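Local atomic coordinates of fimbrium subunit Fim1C (Bacteroides vulgatus, PDB entry 4QB7), a protein that probably forms part of the tip of fimbriae, the filamentous cell-surface appendages that mediate cell adhesion and biofilm formation. Residues I171-V176 and A260-T265. Numbering follows the deposited sequence.
Sequences IANIKV and ALFSDT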
ATOM      1  N   ILE A 171       4.891  -0.188  -4.110  1.00 35.23           N
ATOM      2  CA  ILE A 171       6.211  -0.255  -4.757  1.00 34.07           C
ATOM      3  C   ILE A 171       6.474  -1.744  -4.733  1.00 39.82           C
ATOM      4  O   ILE A 171       6.893  -2.276  -3.691  1.00 39.66           O
ATOM      5  CB  ILE A 171       7.344   0.625  -4.141  1.00 36.28           C
ATOM      6  CG1 ILE A 171       6.949   2.116  -3.982  1.00 36.72           C
ATOM      7  CG2 ILE A 171       8.632   0.479  -4.916  1.00 36.24           C
ATOM      8  CD1 ILE A 171       6.049   2.744  -5.145  1.00 40.16           C
ATOM      9  N   ALA A 172       6.001  -2.443  -5.800  1.00 37.08           N
ATOM     10  CA  ALA A 172       6.068  -3.908  -5.918  1.00 37.11           C
ATOM     11  C   ALA A 172       7.505  -4.413  -5.966  1.00 43.70           C
ATOM     12  O   ALA A 172       7.791  -5.492  -5.441  1.00 45.23           O
ATOM     13  CB  ALA A 172       5.330  -4.357  -7.158  1.00 37.92           C
ATOM     14  N   ASN A 173       8.402  -3.641  -6.607  1.00 39.08           N
ATOM     15  CA  ASN A 173       9.812  -3.972  -6.714  1.00 38.87           C
ATOM     16  C   ASN A 173      10.622  -2.842  -7.294  1.00 42.15           C
ATOM     17  O   ASN A 173      10.092  -1.911  -7.878  1.00 42.15           O
ATOM     18  CB  ASN A 173      10.032  -5.233  -7.569  1.00 41.03           C
ATOM     19  CG  ASN A 173      10.963  -6.219  -6.928  1.00 53.23           C
ATOM     20  OD1 ASN A 173      12.057  -5.880  -6.500  1.00 47.29           O
ATOM     21  ND2 ASN A 173      10.528  -7.453  -6.800  1.00 46.72           N
ATOM     22  N   ILE A 174      11.931  -2.936  -7.098  1.00 39.22           N
ATOM     23  CA  ILE A 174      12.979  -2.100  -7.663  1.00 37.63           C
ATOM     24  C   ILE A 174      13.974  -3.121  -8.210  1.00 43.63           C
ATOM     25  O   ILE A 174      14.513  -3.927  -7.449  1.00 42.81           O
ATOM     26  CB  ILE A 174      13.567  -1.054  -6.705  1.00 38.79           C
ATOM     27  CG1 ILE A 174      12.456  -0.123  -6.202  1.00 38.97           C
ATOM     28  CG2 ILE A 174      14.646  -0.260  -7.440  1.00 37.61           C
ATOM     29  CD1 ILE A 174      12.775   0.718  -5.060  1.00 40.68           C
ATOM     30  N   LYS A 175      14.072  -3.187  -9.552  1.00 40.50           N
ATOM     31  CA  LYS A 175      14.910  -4.106 -10.308  1.00 39.21           C
ATOM     32  C   LYS A 175      16.092  -3.349 -10.922  1.00 44.83           C
ATOM     33  O   LYS A 175      15.909  -2.220 -11.369  1.00 46.36           O
ATOM     34  CB  LYS A 175      14.064  -4.757 -11.405  1.00 41.72           C
ATOM     35  CG  LYS A 175      13.000  -5.746 -10.933  1.00 39.59           C
ATOM     36  CD  LYS A 175      12.398  -6.417 -12.130  1.00 53.09           C
ATOM     37  CE  LYS A 175      11.391  -7.484 -11.792  1.00 70.15           C
ATOM     38  NZ  LYS A 175      10.476  -7.725 -12.941  1.00 81.34           N
ATOM     39  N   VAL A 176      17.305  -3.943 -10.950  1.00 41.10           N
ATOM     40  CA  VAL A 176      18.502  -3.276 -11.498  1.00 39.46           C
ATOM     41  C   VAL A 176      19.215  -4.136 -12.544  1.00 43.26           C
ATOM     42  O   VAL A 176      19.258  -5.351 -12.413  1.00 43.19           O
ATOM     43  CB  VAL A 176      19.512  -2.859 -10.390  1.00 41.44           C
ATOM     44  CG1 VAL A 176      20.556  -1.900 -10.938  1.00 40.75           C
ATOM     45  CG2 VAL A 176      18.817  -2.231  -9.180  1.00 40.21           C
ATOM     46  N   ALA A 260      15.602  -8.232  -9.260  1.00 40.36           N
ATOM     47  CA  ALA A 260      14.816  -7.647  -8.170  1.00 40.23           C
ATOM     48  C   ALA A 260      15.635  -7.381  -6.882  1.00 43.28           C
ATOM     49  O   ALA A 260      16.484  -8.204  -6.499  1.00 41.97           O
ATOM     50  CB  ALA A 260      13.666  -8.570  -7.837  1.00 41.15           C
ATOM     51  N   LEU A 261      15.315  -6.267  -6.181  1.00 39.12           N
ATOM     52  CA  LEU A 261      15.959  -5.913  -4.907  1.00 38.64           C
ATOM     53  C   LEU A 261      15.070  -6.300  -3.701  1.00 43.59           C
ATOM     54  O   LEU A 261      15.569  -6.423  -2.582  1.00 43.26           O
ATOM     55  CB  LEU A 261      16.339  -4.424  -4.833  1.00 38.00           C
ATOM     56  CG  LEU A 261      17.287  -3.860  -5.902  1.00 40.75           C
ATOM     57  CD1 LEU A 261      17.479  -2.391  -5.687  1.00 39.13           C
ATOM     58  CD2 LEU A 261      18.642  -4.587  -5.943  1.00 42.09           C
ATOM     59  N   PHE A 262      13.770  -6.509  -3.946  1.00 41.11           N
ATOM     60  CA  PHE A 262      12.785  -6.947  -2.945  1.00 41.30           C
ATOM     61  C   PHE A 262      12.502  -8.411  -3.131  1.00 51.19           C
ATOM     62  O   PHE A 262      12.504  -8.886  -4.275  1.00 52.32           O
ATOM     63  CB  PHE A 262      11.438  -6.182  -3.062  1.00 41.23           C
ATOM     64  CG  PHE A 262      11.410  -4.671  -2.998  1.00 41.03           C
ATOM     65  CD1 PHE A 262      12.557  -3.943  -2.685  1.00 42.22           C
ATOM     66  CD2 PHE A 262      10.223  -3.977  -3.187  1.00 41.17           C
ATOM     67  CE1 PHE A 262      12.524  -2.548  -2.614  1.00 41.37           C
ATOM     68  CE2 PHE A 262      10.199  -2.582  -3.134  1.00 42.57           C
ATOM     69  CZ  PHE A 262      11.351  -1.879  -2.854  1.00 39.95           C
ATOM     70  N   SER A 263      12.144  -9.119  -2.042  1.00 50.69           N
ATOM     71  CA  SER A 263      11.780 -10.526  -2.172  1.00 51.60           C
ATOM     72  C   SER A 263      10.382 -10.622  -2.789  1.00 56.69           C
ATOM     73  O   SER A 263       9.664  -9.620  -2.812  1.00 56.79           O
ATOM     74  CB  SER A 263      11.863 -11.235  -0.826  1.00 56.02           C
ATOM     75  OG  SER A 263      10.730 -10.959  -0.029  1.00 69.48           O
ATOM     76  N   ASP A 264      10.013 -11.796  -3.314  1.00 54.95           N
ATOM     77  CA  ASP A 264       8.717 -12.067  -3.953  1.00 56.37           C
ATOM     78  C   ASP A 264       7.520 -11.716  -3.091  1.00 61.39           C
ATOM     79  O   ASP A 264       6.481 -11.310  -3.618  1.00 62.59           O
ATOM     80  CB  ASP A 264       8.594 -13.560  -4.332  1.00 60.13           C
ATOM     81  CG  ASP A 264       9.304 -13.971  -5.616  1.00 81.15           C
ATOM     82  OD1 ASP A 264       9.679 -13.066  -6.417  1.00 81.39           O
ATOM     83  OD2 ASP A 264       9.463 -15.200  -5.839  1.00 92.80           O
ATOM     84  N   THR A 265       7.652 -11.901  -1.782  1.00 56.96           N
ATOM     85  CA  THR A 265       6.561 -11.688  -0.844  1.00 56.90           C
ATOM     86  C   THR A 265       6.564 -10.288  -0.209  1.00 59.16           C
ATOM     87  O   THR A 265       5.570  -9.924   0.425  1.00 61.46           O
ATOM     88  CB  THR A 265       6.605 -12.777   0.236  1.00 66.39           C
ATOM     89  OG1 THR A 265       7.931 -12.869   0.774  1.00 69.89           O
ATOM     90  CG2 THR A 265       6.185 -14.131  -0.306  1.00 64.81           C
TER
HETATM   91  O   HOH W   1      11.175 -10.776  -6.945  1.00 78.36           O
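Phe262 lies along the backbone of 171-176, one ring face turned to the peptide link between Asn173 and Ile174, with Ile174 N 4.2 Å above the ring centre. Its rim reaches Ile174, whose CD1 is 3.7 Å from Phe262 CZ, and Ile171, whose O stands in the ring plane beside CE2. CG of Phe262 sits anti to its own carbonyl carbon (chi1 -56°) and beside the backbone N, bringing the ring off on the side of the N-H held by Asn173. The side chains of Asn173 and Phe262 run past one another pointing opposite ways, amide and ring planes 20° apart. Asn173 OD1 accepts the bond from Phe262 N at 3.1 Å, fairly straight at 159° but tilted from the carbonyl plane, and takes weak bonds from Leu261 N and Ile174 N. Leu261 N gives its shorter bond, 2.8 Å, to Ile174 O, while Leu261 CD1 packs 3.7 Å from Val176 CG2. With an alanine in place of Asn173, Phe262 N would probably lose this acceptor, and the chain there a polar link to the strand. Between the segments the one antiparallel pair is Lys175-Ala260, non-hydrogen-bonded; backbone bonding to the interrupted strand 259-270 resumes at Ile171-Leu268. In this fimbrillin-like protein's mixed sheet, strand 159-178 lies between 259-270 and the parallel strand 323-331, whose Tyr327 backbone bonds those of Asn173 and Lys175, while Phe234 meets Phe262 edge-to-face and strand 186-196 packs on Ile174 and Leu261.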